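Local atomic coordinates of glycosyl hydrolase, family 31/fibronectin type III domain protein (Clostridium perfringens, PDB entry 4LKS), a protein that binds galactose through a family 32 carbohydrate-binding module, a calcium-containing beta-sandwich that probably directs the glycoside hydrolase to galactose-bearing glycans. Residues Gly46-Ile51 / Ala159-Phe164. Numbering follows the deposited sequence.
Sequences GDENTI and AAELVF. With CA (calcium ion), chain C.
Ile51 and Ala160 bring the two backbones closest, their CA atoms 4.2 Å apart, where the loop 46-51 runs up to the strand that holds 159-164. A calcium ion joins them. The type I turn from Asp47 to Thr50 folds round it and offers Asp47 O at 2.3 Å and both Thr50 O and Thr50 OG1, while Ala160 O reaches the ion at 2.4 Å from the bulge that interrupts strand 158-166. Thr50 OG1 sits between its own backbone N and carbonyl carbon (chi1 60°), which lets one residue bind through two oxygens; Asn42 and Asp45 complete the site. Asp47 leaves its carboxylate off the metal: OD1 accepts from Asn49 N at 3.0 Å, well above the carboxylate plane, making an Asx turn. The site is consistent with the structural calcium site of F5/8 type C beta-sandwiches; the bulge is a classic one, Ala160 and Glu161 both facing Leu82. From it Glu161 reaches out to Gly46. One water accepts from Gly46 N and donates to Glu161 OE2; a second lies near Glu161 OE1 and Gly46 O, with more acceptors than it can serve. Glu48 lies alongside, pointing the same way, the carboxylate planes nearly perpendicular (86°). Glu48 OE2 is 4.2 Å from Glu161 OE1, a repulsion probably eased by Tyr128 OH, which bonds OE1. At the loop's C-terminal end, Ile51 CG2 packs on Ala160 CB at 4.0 Å.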
loop_
_atom_site.group_PDB
_atom_site.type_symbol
_atom_site.label_atom_id
_atom_site.label_comp_id
_atom_site.label_asym_id
_atom_site.label_seq_id
_atom_site.Cartn_x
_atom_site.Cartn_y
_atom_site.Cartn_z
ATOM N N GLY A 46 -9.379 -7.366 -1.042
ATOM C CA GLY A 46 -10.428 -7.108 -0.063
ATOM C C GLY A 46 -10.384 -8.010 1.165
ATOM O O GLY A 46 -11.340 -8.035 1.958
ATOM N N ASP A 47 -9.279 -8.729 1.337
ATOM C CA ASP A 47 -9.144 -9.733 2.394
ATOM C C ASP A 47 -8.063 -9.335 3.393
ATOM O O ASP A 47 -6.871 -9.216 3.036
ATOM C CB ASP A 47 -8.810 -11.075 1.747
ATOM C CG ASP A 47 -8.958 -12.243 2.678
ATOM O OD1 ASP A 47 -9.034 -12.066 3.917
ATOM O OD2 ASP A 47 -8.999 -13.363 2.139
ATOM N N GLU A 48 -8.459 -9.125 4.648
ATOM C CA GLU A 48 -7.519 -8.684 5.673
ATOM C C GLU A 48 -6.510 -9.764 6.061
ATOM O O GLU A 48 -5.474 -9.465 6.652
ATOM C CB GLU A 48 -8.265 -8.218 6.930
ATOM C CG GLU A 48 -9.387 -7.232 6.666
ATOM C CD GLU A 48 -10.727 -7.895 6.334
ATOM O OE1 GLU A 48 -10.766 -9.104 5.989
ATOM O OE2 GLU A 48 -11.754 -7.183 6.421
ATOM N N ASN A 49 -6.805 -11.015 5.712
ATOM C CA ASN A 49 -5.971 -12.142 6.129
ATOM C C ASN A 49 -4.871 -12.533 5.155
ATOM O O ASN A 49 -4.028 -13.372 5.469
ATOM C CB ASN A 49 -6.834 -13.371 6.426
ATOM C CG ASN A 49 -7.598 -13.224 7.713
ATOM O OD1 ASN A 49 -7.070 -12.683 8.685
ATOM N ND2 ASN A 49 -8.858 -13.665 7.722
ATOM N N THR A 50 -4.891 -11.940 3.971
ATOM C CA THR A 50 -3.878 -12.236 2.973
ATOM C C THR A 50 -2.985 -11.012 2.822
ATOM O O THR A 50 -3.437 -9.880 2.986
ATOM C CB THR A 50 -4.504 -12.567 1.613
ATOM O OG1 THR A 50 -5.263 -11.442 1.164
ATOM C CG2 THR A 50 -5.431 -13.794 1.719
ATOM N N ILE A 51 -1.715 -11.232 2.508
ATOM C CA ILE A 51 -0.798 -10.111 2.351
ATOM C C ILE A 51 0.086 -10.246 1.135
ATOM O O ILE A 51 0.392 -11.356 0.692
ATOM C CB ILE A 51 0.134 -9.932 3.568
ATOM C CG1 ILE A 51 1.063 -11.138 3.732
ATOM C CG2 ILE A 51 -0.672 -9.678 4.840
ATOM C CD1 ILE A 51 2.108 -10.951 4.817
ATOM N N ALA A 159 1.683 -5.691 3.022
ATOM C CA ALA A 159 0.431 -4.949 3.037
ATOM C C ALA A 159 -0.676 -5.964 2.986
ATOM O O ALA A 159 -0.659 -6.838 2.119
ATOM C CB ALA A 159 0.342 -4.034 1.834
ATOM N N ALA A 160 -1.640 -5.848 3.898
ATOM C CA ALA A 160 -2.826 -6.702 3.849
ATOM C C ALA A 160 -3.859 -6.154 2.863
ATOM O O ALA A 160 -4.492 -6.918 2.136
ATOM C CB ALA A 160 -3.433 -6.851 5.225
ATOM N N GLU A 161 -4.050 -4.832 2.863
ATOM C CA GLU A 161 -4.930 -4.187 1.895
ATOM C C GLU A 161 -4.468 -2.790 1.568
ATOM O O GLU A 161 -3.898 -2.082 2.410
ATOM C CB GLU A 161 -6.356 -4.056 2.435
ATOM C CG GLU A 161 -7.146 -5.337 2.588
ATOM C CD GLU A 161 -8.619 -5.031 2.797
ATOM O OE1 GLU A 161 -9.111 -5.156 3.944
ATOM O OE2 GLU A 161 -9.282 -4.622 1.814
ATOM N N LEU A 162 -4.760 -2.406 0.334
ATOM C CA LEU A 162 -4.784 -1.008 -0.082
ATOM C C LEU A 162 -6.215 -0.735 -0.534
ATOM O O LEU A 162 -6.744 -1.426 -1.424
ATOM C CB LEU A 162 -3.806 -0.765 -1.227
ATOM C CG LEU A 162 -2.339 -1.044 -0.912
ATOM C CD1 LEU A 162 -1.521 -1.004 -2.197
ATOM C CD2 LEU A 162 -1.775 -0.030 0.086
ATOM N N VAL A 163 -6.850 0.251 0.085
ATOM C CA VAL A 163 -8.234 0.616 -0.212
ATOM C C VAL A 163 -8.208 1.949 -0.954
ATOM O O VAL A 163 -7.507 2.865 -0.539
ATOM C CB VAL A 163 -9.065 0.752 1.089
ATOM C CG1 VAL A 163 -10.523 1.097 0.767
ATOM C CG2 VAL A 163 -8.964 -0.534 1.944
ATOM N N PHE A 164 -8.961 2.061 -2.041
ATOM C CA PHE A 164 -8.932 3.243 -2.883
ATOM C C PHE A 164 -10.228 4.022 -2.792
ATOM O O PHE A 164 -11.313 3.429 -2.712
ATOM C CB PHE A 164 -8.703 2.827 -4.346
ATOM C CG PHE A 164 -7.294 2.408 -4.648
ATOM C CD1 PHE A 164 -6.763 1.245 -4.105
ATOM C CD2 PHE A 164 -6.500 3.171 -5.484
ATOM C CE1 PHE A 164 -5.451 0.868 -4.380
ATOM C CE2 PHE A 164 -5.186 2.794 -5.767
ATOM C CZ PHE A 164 -4.669 1.644 -5.214
HETATM CA CA CA C . -5.281 -9.000 1.400
HETATM O O HOH W 1 -8.114 -4.729 -0.612
HETATM O O HOH W 2 -11.925 -5.854 3.896
#